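Local coordinates for protein PspGI restriction endonuclease (Pyrococcus sp. GI-H, PDB 3BM3) that probably acts as a type II restriction endonuclease that cuts DNA at specific sites, and is seen here bound to its substrate DNA, at residues L31-D34 against E35-D38; P142-R145 against T146-D150; S221-E224 against E225-R228. The protein carries 2 engineered substitutions. One frame throughout, in Å; residues are numbered along the deposited sequence.

Along the chain the three contacts follow one another in series, neither nested nor crossing, and each joins residues within one short helical stretch, so none closes a long loop. Interaction 1 starts helix 33-38 straight after helix 20-31 and sets it against the long helices 52-80 and 85-115. Interaction 2 starts helix 144-149, which carries the chain from strand 139-141, outermost in this chain, to its antiparallel neighbour 155-160. Interaction 3 forms the final turns of helix 216-227, on the path between the parallel strands 211-214 and 243-245. Their centres lie about 31 to 36 Å apart, and they do not touch: one belongs to the helical N-terminal part, two to the surroundings of the mixed sheet.

Interaction 1 (L31-D34 against E35-D38); sequences LNVD and ELLD
Asn32 O is shared by two amides of the following turn: Leu36 N donates to it at 3.2 Å, in the carbonyl plane, and Glu35 N at 3.0 Å by a weak, bent bond. Glu35 N also reaches Asn32 OD1 at 3.2 Å, from above the plane of the side-chain carbonyl. That is the N-cap bond of helix 33-38. With CG anti to the backbone N (chi1 -159°), the Asn32 amide turns forward to the first turn and crosses the Glu35 chain at about a right angle, its OD1 3.3 Å from Glu35 CB. Asparagine suits the place twice: it tolerates the positive phi of 42° in the Schellman motif ending helix 20-31, and it caps the next helix.

On the inner face Leu37 N binds Val33 O at 2.8 Å, and Val33 CG1 lies 3.7 Å from Leu37 CD1, two branched chains crossing obliquely one turn apart. Leu37 also reaches Ile55 of helix 52-80 and Leu111 of helix 85-115; an alanine here would probably open a gap between Val33 and these helices. Leu36 CD1 touches Val33 CG2 more loosely, at 4.2 Å. Asp38 sets its carboxylate beside Asp34 O, where nearby Lys114 would probably offset the charge. Asp34 itself places an acidic group in the first turn, where the partial positive charge of the helix start would be likely to stabilise it, adding to the Asn32 cap.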
ATOM      1  N   LEU C  31      28.607  13.191   6.116  1.00 22.31           N
ATOM      2  CA  LEU C  31      28.492  13.926   4.857  1.00 22.14           C
ATOM      3  C   LEU C  31      28.668  15.439   5.014  1.00 21.81           C
ATOM      4  O   LEU C  31      28.620  16.167   4.029  1.00 22.27           O
ATOM      5  CB  LEU C  31      27.112  13.686   4.234  1.00 22.47           C
ATOM      6  CG  LEU C  31      26.839  12.261   3.743  1.00 22.94           C
ATOM      7  CD1 LEU C  31      25.394  12.165   3.250  1.00 24.74           C
ATOM      8  CD2 LEU C  31      27.850  11.833   2.654  1.00 23.94           C
ATOM      9  N   ASN C  32      28.842  15.902   6.238  1.00 21.25           N
ATOM     10  CA  ASN C  32      28.731  17.324   6.557  1.00 21.76           C
ATOM     11  C   ASN C  32      27.546  17.969   5.838  1.00 21.38           C
ATOM     12  O   ASN C  32      27.658  18.974   5.124  1.00 20.33           O
ATOM     13  CB  ASN C  32      30.035  18.087   6.293  1.00 22.52           C
ATOM     14  CG  ASN C  32      30.098  19.410   7.078  1.00 24.39           C
ATOM     15  OD1 ASN C  32      29.083  19.855   7.666  1.00 26.40           O
ATOM     16  ND2 ASN C  32      31.273  20.052   7.087  1.00 28.21           N
ATOM     17  N   VAL C  33      26.392  17.369   6.053  1.00 20.04           N
ATOM     18  CA  VAL C  33      25.147  17.872   5.488  1.00 20.17           C
ATOM     19  C   VAL C  33      24.818  19.283   5.966  1.00 20.22           C
ATOM     20  O   VAL C  33      24.209  20.054   5.241  1.00 20.01           O
ATOM     21  CB  VAL C  33      23.983  16.911   5.798  1.00 19.74           C
ATOM     22  CG1 VAL C  33      22.626  17.587   5.632  1.00 19.81           C
ATOM     23  CG2 VAL C  33      24.111  15.676   4.911  1.00 20.38           C
ATOM     24  N   ASP C  34      25.218  19.634   7.175  1.00 20.90           N
ATOM     25  CA  ASP C  34      24.922  20.967   7.663  1.00 22.02           C
ATOM     26  C   ASP C  34      25.647  22.001   6.817  1.00 21.88           C
ATOM     27  O   ASP C  34      25.105  23.063   6.564  1.00 21.40           O
ATOM     28  CB  ASP C  34      25.218  21.104   9.137  1.00 23.31           C
ATOM     29  CG  ASP C  34      24.283  20.256   9.991  1.00 25.69           C
ATOM     30  OD1 ASP C  34      23.218  19.787   9.483  1.00 26.83           O
ATOM     31  OD2 ASP C  34      24.617  20.053  11.176  1.00 32.37           O
ATOM     32  N   GLU C  35      26.821  21.651   6.311  1.00 21.74           N
ATOM     33  CA  GLU C  35      27.532  22.562   5.413  1.00 22.48           C
ATOM     34  C   GLU C  35      26.919  22.560   4.012  1.00 21.72           C
ATOM     35  O   GLU C  35      26.888  23.602   3.354  1.00 21.46           O
ATOM     36  CB  GLU C  35      29.034  22.263   5.395  1.00 23.26           C
ATOM     37  CG  GLU C  35      29.539  21.449   4.208  1.00 27.30           C
ATOM     38  CD  GLU C  35      29.837  22.305   2.986  1.00 32.03           C
ATOM     39  OE1 GLU C  35      30.500  23.363   3.133  1.00 36.11           O
ATOM     40  OE2 GLU C  35      29.424  21.909   1.869  1.00 37.01           O
ATOM     41  N   LEU C  36      26.433  21.417   3.543  1.00 20.78           N
ATOM     42  CA  LEU C  36      25.667  21.356   2.290  1.00 21.00           C
ATOM     43  C   LEU C  36      24.400  22.216   2.366  1.00 20.27           C
ATOM     44  O   LEU C  36      24.088  22.968   1.450  1.00 19.08           O
ATOM     45  CB  LEU C  36      25.244  19.929   1.957  1.00 21.70           C
ATOM     46  CG  LEU C  36      26.337  18.942   1.566  1.00 22.03           C
ATOM     47  CD1 LEU C  36      25.727  17.566   1.519  1.00 21.81           C
ATOM     48  CD2 LEU C  36      26.975  19.331   0.239  1.00 23.97           C
ATOM     49  N   LEU C  37      23.657  22.089   3.462  1.00 20.01           N
ATOM     50  CA  LEU C  37      22.438  22.878   3.626  1.00 20.19           C
ATOM     51  C   LEU C  37      22.744  24.376   3.631  1.00 20.07           C
ATOM     52  O   LEU C  37      21.973  25.163   3.095  1.00 19.52           O
ATOM     53  CB  LEU C  37      21.719  22.495   4.903  1.00 20.44           C
ATOM     54  CG  LEU C  37      21.121  21.097   4.934  1.00 21.70           C
ATOM     55  CD1 LEU C  37      20.812  20.681   6.371  1.00 22.61           C
ATOM     56  CD2 LEU C  37      19.847  21.072   4.052  1.00 21.86           C
ATOM     57  N   ASP C  38      23.875  24.762   4.211  1.00 20.23           N
ATOM     58  CA  ASP C  38      24.342  26.161   4.169  1.00 20.81           C
ATOM     59  C   ASP C  38      24.553  26.674   2.744  1.00 20.91           C
ATOM     60  O   ASP C  38      24.555  27.887   2.509  1.00 21.27           O
ATOM     61  CB  ASP C  38      25.686  26.318   4.873  1.00 21.25           C
ATOM     62  CG  ASP C  38      25.610  26.114   6.357  1.00 22.55           C
ATOM     63  OD1 ASP C  38      24.503  26.180   6.931  1.00 25.66           O
ATOM     64  OD2 ASP C  38      26.678  25.857   6.940  1.00 23.32           O
TER

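Interaction 2 (P142-R145 against T146-D150); sequences PSVR and TFLND. Engineered in segment 146-150: Thr146 (natural residue Ala).
Ser143 and Thr146 are brought together by their first torsions. Ser143 holds OG between its backbone N and carbonyl carbon (chi1 65°), which turns the hydroxyl forward into the coming turn; Thr146 sets OG1 anti to its carbonyl carbon (chi1 -65°), directed back to the same place. Ser143 OG accepts from Thr146 N at 3.0 Å in a fairly straight bond (160°), and the two hydroxyls, Ser143 OG and Thr146 OG1, also lie 3.0 Å apart. Serine suits the N-cap because its short side chain can reach forward to the amide of Thr146, which lacks a carbonyl of an earlier turn to bind. Thr146 is an engineered replacement of alanine, so the contacts of its OG1 and CG2 belong to the altered protein.

The Thr146 side chain crosses the Pro142 ring at about a right angle, its CG2 3.7 Å from Pro142 CD. Behind the cap the regular backbone bonds begin: Phe147 N to Ser143 O at 3.1 Å, Leu148 N to Val144 O at 2.9 Å, and Asn149 N to Arg145 O at 2.8 Å. Leu148 sets its CG against Val144 O, and its CD1 is 4.3 Å from Val144 CG2, a loose apolar touch suited to a partly open face. Phe147 instead leads inward, edge-to-face with the ring of Phe181, while Glu120 OE1 accepts from Val144 N at the helix start. At the far end Asp150 N still bonds Thr146 O, and Asp150 OD1 is hydrogen-bonded to Ser152 OG.

This is a serine N-cap on a short helix linking two antiparallel strands of a mixed sheet, consistent with a nuclease core of the PDDEXK clan.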
ATOM      1  N   PRO C 142       1.350  24.556   9.156  1.00 13.59           N
ATOM      2  CA  PRO C 142       2.404  24.496  10.179  1.00 15.14           C
ATOM      3  C   PRO C 142       2.100  23.593  11.369  1.00 15.45           C
ATOM      4  O   PRO C 142       3.021  23.200  12.110  1.00 16.47           O
ATOM      5  CB  PRO C 142       2.494  25.935  10.638  1.00 14.58           C
ATOM      6  CG  PRO C 142       1.083  26.421  10.546  1.00 14.92           C
ATOM      7  CD  PRO C 142       0.463  25.716   9.372  1.00 13.83           C
ATOM      8  N   SER C 143       0.824  23.283  11.572  1.00 16.33           N
ATOM      9  CA  SER C 143       0.409  22.524  12.725  1.00 16.25           C
ATOM     10  C   SER C 143      -0.994  22.033  12.524  1.00 16.08           C
ATOM     11  O   SER C 143      -1.764  22.608  11.758  1.00 16.05           O
ATOM     12  CB  SER C 143       0.389  23.409  13.981  1.00 16.50           C
ATOM     13  OG  SER C 143      -0.592  24.434  13.853  1.00 16.60           O
ATOM     14  N   VAL C 144      -1.330  20.986  13.253  1.00 16.08           N
ATOM     15  CA  VAL C 144      -2.700  20.489  13.232  1.00 17.86           C
ATOM     16  C   VAL C 144      -3.678  21.532  13.792  1.00 17.69           C
ATOM     17  O   VAL C 144      -4.786  21.668  13.279  1.00 18.10           O
ATOM     18  CB  VAL C 144      -2.838  19.102  13.904  1.00 18.38           C
ATOM     19  CG1 VAL C 144      -2.851  19.213  15.393  1.00 18.41           C
ATOM     20  CG2 VAL C 144      -4.067  18.383  13.374  1.00 18.47           C
ATOM     21  N   ARG C 145      -3.272  22.299  14.801  1.00 18.60           N
ATOM     22  CA  ARG C 145      -4.211  23.321  15.315  1.00 18.79           C
ATOM     23  C   ARG C 145      -4.575  24.315  14.236  1.00 17.78           C
ATOM     24  O   ARG C 145      -5.745  24.646  14.054  1.00 17.20           O
ATOM     25  CB  ARG C 145      -3.708  24.007  16.577  1.00 20.19           C
ATOM     26  CG  ARG C 145      -3.903  23.101  17.777  1.00 23.57           C
ATOM     27  CD  ARG C 145      -4.088  23.790  19.096  1.00 26.45           C
ATOM     28  NE  ARG C 145      -3.114  24.837  19.326  1.00 25.91           N
ATOM     29  CZ  ARG C 145      -2.687  25.213  20.529  1.00 24.82           C
ATOM     30  NH1 ARG C 145      -3.126  24.615  21.626  1.00 23.58           N
ATOM     31  NH2 ARG C 145      -1.807  26.190  20.627  1.00 24.83           N
ATOM     32  N   THR C 146      -3.580  24.743  13.477  1.00 17.57           N
ATOM     33  CA  THR C 146      -3.816  25.665  12.377  1.00 16.69           C
ATOM     34  C   THR C 146      -4.698  25.089  11.288  1.00 16.49           C
ATOM     35  O   THR C 146      -5.600  25.758  10.786  1.00 16.22           O
ATOM     36  CB  THR C 146      -2.492  26.179  11.807  1.00 17.20           C
ATOM     37  OG1 THR C 146      -1.877  26.953  12.832  1.00 18.17           O
ATOM     38  CG2 THR C 146      -2.724  27.055  10.594  1.00 16.78           C
ATOM     39  N   PHE C 147      -4.456  23.833  10.946  1.00 15.82           N
ATOM     40  CA  PHE C 147      -5.329  23.129  10.026  1.00 15.56           C
ATOM     41  C   PHE C 147      -6.781  23.106  10.492  1.00 15.99           C
ATOM     42  O   PHE C 147      -7.677  23.442   9.733  1.00 16.36           O
ATOM     43  CB  PHE C 147      -4.866  21.699   9.793  1.00 15.51           C
ATOM     44  CG  PHE C 147      -5.815  20.920   8.946  1.00 14.08           C
ATOM     45  CD1 PHE C 147      -5.832  21.082   7.570  1.00 15.22           C
ATOM     46  CD2 PHE C 147      -6.742  20.066   9.525  1.00 16.08           C
ATOM     47  CE1 PHE C 147      -6.720  20.379   6.769  1.00 13.55           C
ATOM     48  CE2 PHE C 147      -7.651  19.374   8.717  1.00 15.44           C
ATOM     49  CZ  PHE C 147      -7.642  19.545   7.350  1.00 14.67           C
ATOM     50  N   LEU C 148      -7.002  22.684  11.727  1.00 15.66           N
ATOM     51  CA  LEU C 148      -8.349  22.569  12.256  1.00 16.99           C
ATOM     52  C   LEU C 148      -8.974  23.946  12.380  1.00 17.28           C
ATOM     53  O   LEU C 148     -10.165  24.093  12.119  1.00 19.06           O
ATOM     54  CB  LEU C 148      -8.351  21.882  13.597  1.00 16.67           C
ATOM     55  CG  LEU C 148      -7.889  20.446  13.584  1.00 17.69           C
ATOM     56  CD1 LEU C 148      -7.732  19.970  15.011  1.00 18.96           C
ATOM     57  CD2 LEU C 148      -8.866  19.607  12.803  1.00 18.65           C
ATOM     58  N   ASN C 149      -8.179  24.951  12.757  1.00 17.70           N
ATOM     59  CA  ASN C 149      -8.706  26.331  12.781  1.00 18.06           C
ATOM     60  C   ASN C 149      -9.229  26.793  11.405  1.00 17.94           C
ATOM     61  O   ASN C 149     -10.293  27.428  11.288  1.00 17.94           O
ATOM     62  CB  ASN C 149      -7.647  27.305  13.322  1.00 18.20           C
ATOM     63  CG  ASN C 149      -7.412  27.154  14.830  1.00 19.54           C
ATOM     64  OD1 ASN C 149      -8.252  26.607  15.552  1.00 23.54           O
ATOM     65  ND2 ASN C 149      -6.274  27.657  15.313  1.00 18.89           N
ATOM     66  N   ASP C 150      -8.450  26.493  10.373  1.00 17.78           N
ATOM     67  CA  ASP C 150      -8.743  26.887   9.010  1.00 17.68           C
ATOM     68  C   ASP C 150      -8.020  25.950   8.067  1.00 17.46           C
ATOM     69  O   ASP C 150      -6.860  26.211   7.735  1.00 16.82           O
ATOM     70  CB  ASP C 150      -8.259  28.305   8.748  1.00 19.05           C
ATOM     71  CG  ASP C 150      -8.600  28.796   7.360  1.00 20.07           C
ATOM     72  OD1 ASP C 150      -9.195  28.031   6.553  1.00 23.34           O
ATOM     73  OD2 ASP C 150      -8.278  29.977   7.094  1.00 24.42           O
TER

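Interaction 3 (S221-E224 against E225-R228); sequences SLIE and EIKR
The closing turns of an amphipathic helix, 216-227, bring Ile223 against Ile226 and Lys227, and Glu224 against Arg228. The helix lies on the connection between the parallel strands 211-214 and 243-245 of the mixed sheet. Its backbone is held by i to i+4 bonds: Glu225 N to Ser221 O at 2.9 Å, Ile226 N to Leu222 O at 3.0 Å, and Lys227 N to Ile223 O at 2.8 Å. The bond from Arg228 N to Glu224 O is weak and bent (130°).

The buried face is made of branched aliphatic residues. Ile226 CD1 lies 4.3 Å from both Leu222 CG and Ile223 CD1, so one methyl bridges the two residues of the preceding turn. All three side chains touch Ile243 of strand 243-245, which explains why large apolar residues sit here.

On the outer side, polar ends stand on long chains. Lys227 runs out extended and passes obliquely by Ile223, its CE 3.7 Å from Ile223 CG2; the aliphatic stem covers the isoleucine while the amine stays at the surface. Ser221 OG and Glu225 OE2 are both engaged by Arg218, a turn or two earlier in the helix, the glutamate by a salt bridge.

The Glu224 chain, its CG anti to the backbone N, is bent at its second torsion (chi2 52°), which brings the carboxylate to the Arg228 stem one turn on. The two charged planes are 69° apart; Glu224 OE2 is near the guanidinium plane at its edge, yet 4.0 Å from Arg228 NH1, beyond a salt bridge, and it rests instead against Arg228 CG at 3.3 Å.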
ATOM      1  N   SER C 221      11.470  13.503 -17.307  1.00 14.87           N
ATOM      2  CA  SER C 221      10.958  12.405 -18.128  1.00 14.75           C
ATOM      3  C   SER C 221       9.451  12.272 -17.928  1.00 14.77           C
ATOM      4  O   SER C 221       8.732  11.955 -18.859  1.00 14.53           O
ATOM      5  CB  SER C 221      11.676  11.088 -17.809  1.00 15.84           C
ATOM      6  OG  SER C 221      11.587  10.739 -16.431  1.00 15.57           O
ATOM      7  N   LEU C 222       8.975  12.546 -16.717  1.00 15.18           N
ATOM      8  CA  LEU C 222       7.552  12.471 -16.449  1.00 15.54           C
ATOM      9  C   LEU C 222       6.821  13.524 -17.241  1.00 15.90           C
ATOM     10  O   LEU C 222       5.816  13.226 -17.897  1.00 16.71           O
ATOM     11  CB  LEU C 222       7.262  12.597 -14.943  1.00 15.42           C
ATOM     12  CG  LEU C 222       5.779  12.768 -14.630  1.00 17.22           C
ATOM     13  CD1 LEU C 222       4.961  11.574 -15.152  1.00 20.09           C
ATOM     14  CD2 LEU C 222       5.577  13.012 -13.148  1.00 17.73           C
ATOM     15  N   ILE C 223       7.333  14.748 -17.217  1.00 16.32           N
ATOM     16  CA  ILE C 223       6.739  15.830 -17.987  1.00 17.40           C
ATOM     17  C   ILE C 223       6.794  15.514 -19.486  1.00 17.51           C
ATOM     18  O   ILE C 223       5.824  15.760 -20.214  1.00 17.12           O
ATOM     19  CB  ILE C 223       7.405  17.179 -17.652  1.00 17.37           C
ATOM     20  CG1 ILE C 223       7.188  17.572 -16.184  1.00 20.60           C
ATOM     21  CG2 ILE C 223       6.906  18.293 -18.597  1.00 19.02           C
ATOM     22  CD1 ILE C 223       5.762  17.572 -15.705  1.00 20.85           C
ATOM     23  N   GLU C 224       7.887  14.916 -19.942  1.00 17.65           N
ATOM     24  CA  GLU C 224       8.018  14.562 -21.348  1.00 18.66           C
ATOM     25  C   GLU C 224       6.938  13.564 -21.751  1.00 18.82           C
ATOM     26  O   GLU C 224       6.335  13.689 -22.817  1.00 18.82           O
ATOM     27  CB  GLU C 224       9.407  13.984 -21.635  1.00 19.42           C
ATOM     28  CG  GLU C 224       9.657  13.691 -23.114  1.00 21.98           C
ATOM     29  CD  GLU C 224       9.347  14.887 -23.986  1.00 26.75           C
ATOM     30  OE1 GLU C 224       9.756  15.998 -23.591  1.00 30.37           O
ATOM     31  OE2 GLU C 224       8.704  14.721 -25.064  1.00 32.75           O
ATOM     32  N   GLU C 225       6.700  12.564 -20.901  1.00 18.64           N
ATOM     33  CA  GLU C 225       5.625  11.611 -21.139  1.00 19.65           C
ATOM     34  C   GLU C 225       4.288  12.317 -21.268  1.00 19.88           C
ATOM     35  O   GLU C 225       3.504  12.021 -22.168  1.00 19.81           O
ATOM     36  CB  GLU C 225       5.533  10.583 -20.030  1.00 20.02           C
ATOM     37  CG  GLU C 225       6.604   9.568 -20.030  1.00 21.72           C
ATOM     38  CD  GLU C 225       6.370   8.524 -18.965  1.00 23.94           C
ATOM     39  OE1 GLU C 225       5.200   8.132 -18.763  1.00 23.95           O
ATOM     40  OE2 GLU C 225       7.354   8.083 -18.348  1.00 27.56           O
ATOM     41  N   ILE C 226       4.025  13.246 -20.360  1.00 19.65           N
ATOM     42  CA  ILE C 226       2.806  14.022 -20.404  1.00 20.20           C
ATOM     43  C   ILE C 226       2.695  14.770 -21.744  1.00 21.12           C
ATOM     44  O   ILE C 226       1.660  14.734 -22.415  1.00 20.68           O
ATOM     45  CB  ILE C 226       2.738  14.963 -19.181  1.00 19.94           C
ATOM     46  CG1 ILE C 226       2.515  14.113 -17.921  1.00 20.46           C
ATOM     47  CG2 ILE C 226       1.650  16.012 -19.352  1.00 20.28           C
ATOM     48  CD1 ILE C 226       2.550  14.884 -16.578  1.00 21.30           C
ATOM     49  N   LYS C 227       3.788  15.406 -22.139  1.00 21.17           N
ATOM     50  CA  LYS C 227       3.818  16.198 -23.378  1.00 22.58           C
ATOM     51  C   LYS C 227       3.615  15.339 -24.617  1.00 22.90           C
ATOM     52  O   LYS C 227       3.172  15.842 -25.653  1.00 23.47           O
ATOM     53  CB  LYS C 227       5.128  16.975 -23.471  1.00 22.57           C
ATOM     54  CG  LYS C 227       5.192  18.158 -22.506  1.00 25.18           C
ATOM     55  CD  LYS C 227       6.427  18.996 -22.768  1.00 28.07           C
ATOM     56  CE  LYS C 227       6.594  20.174 -21.811  1.00 28.85           C
ATOM     57  NZ  LYS C 227       7.973  20.823 -21.984  1.00 29.72           N
ATOM     58  N   ARG C 228       3.944  14.053 -24.514  1.00 23.29           N
ATOM     59  CA  ARG C 228       3.832  13.113 -25.625  1.00 24.32           C
ATOM     60  C   ARG C 228       2.444  12.509 -25.750  1.00 24.19           C
ATOM     61  O   ARG C 228       2.183  11.733 -26.677  1.00 24.37           O
ATOM     62  CB  ARG C 228       4.885  12.006 -25.507  1.00 25.01           C
ATOM     63  CG  ARG C 228       6.309  12.514 -25.741  1.00 27.86           C
ATOM     64  CD  ARG C 228       7.341  11.426 -25.518  1.00 32.78           C
ATOM     65  NE  ARG C 228       7.506  10.560 -26.690  1.00 38.37           N
ATOM     66  CZ  ARG C 228       8.432  10.702 -27.647  1.00 40.03           C
ATOM     67  NH1 ARG C 228       9.319  11.707 -27.627  1.00 43.26           N
ATOM     68  NH2 ARG C 228       8.469   9.822 -28.650  1.00 41.03           N
TER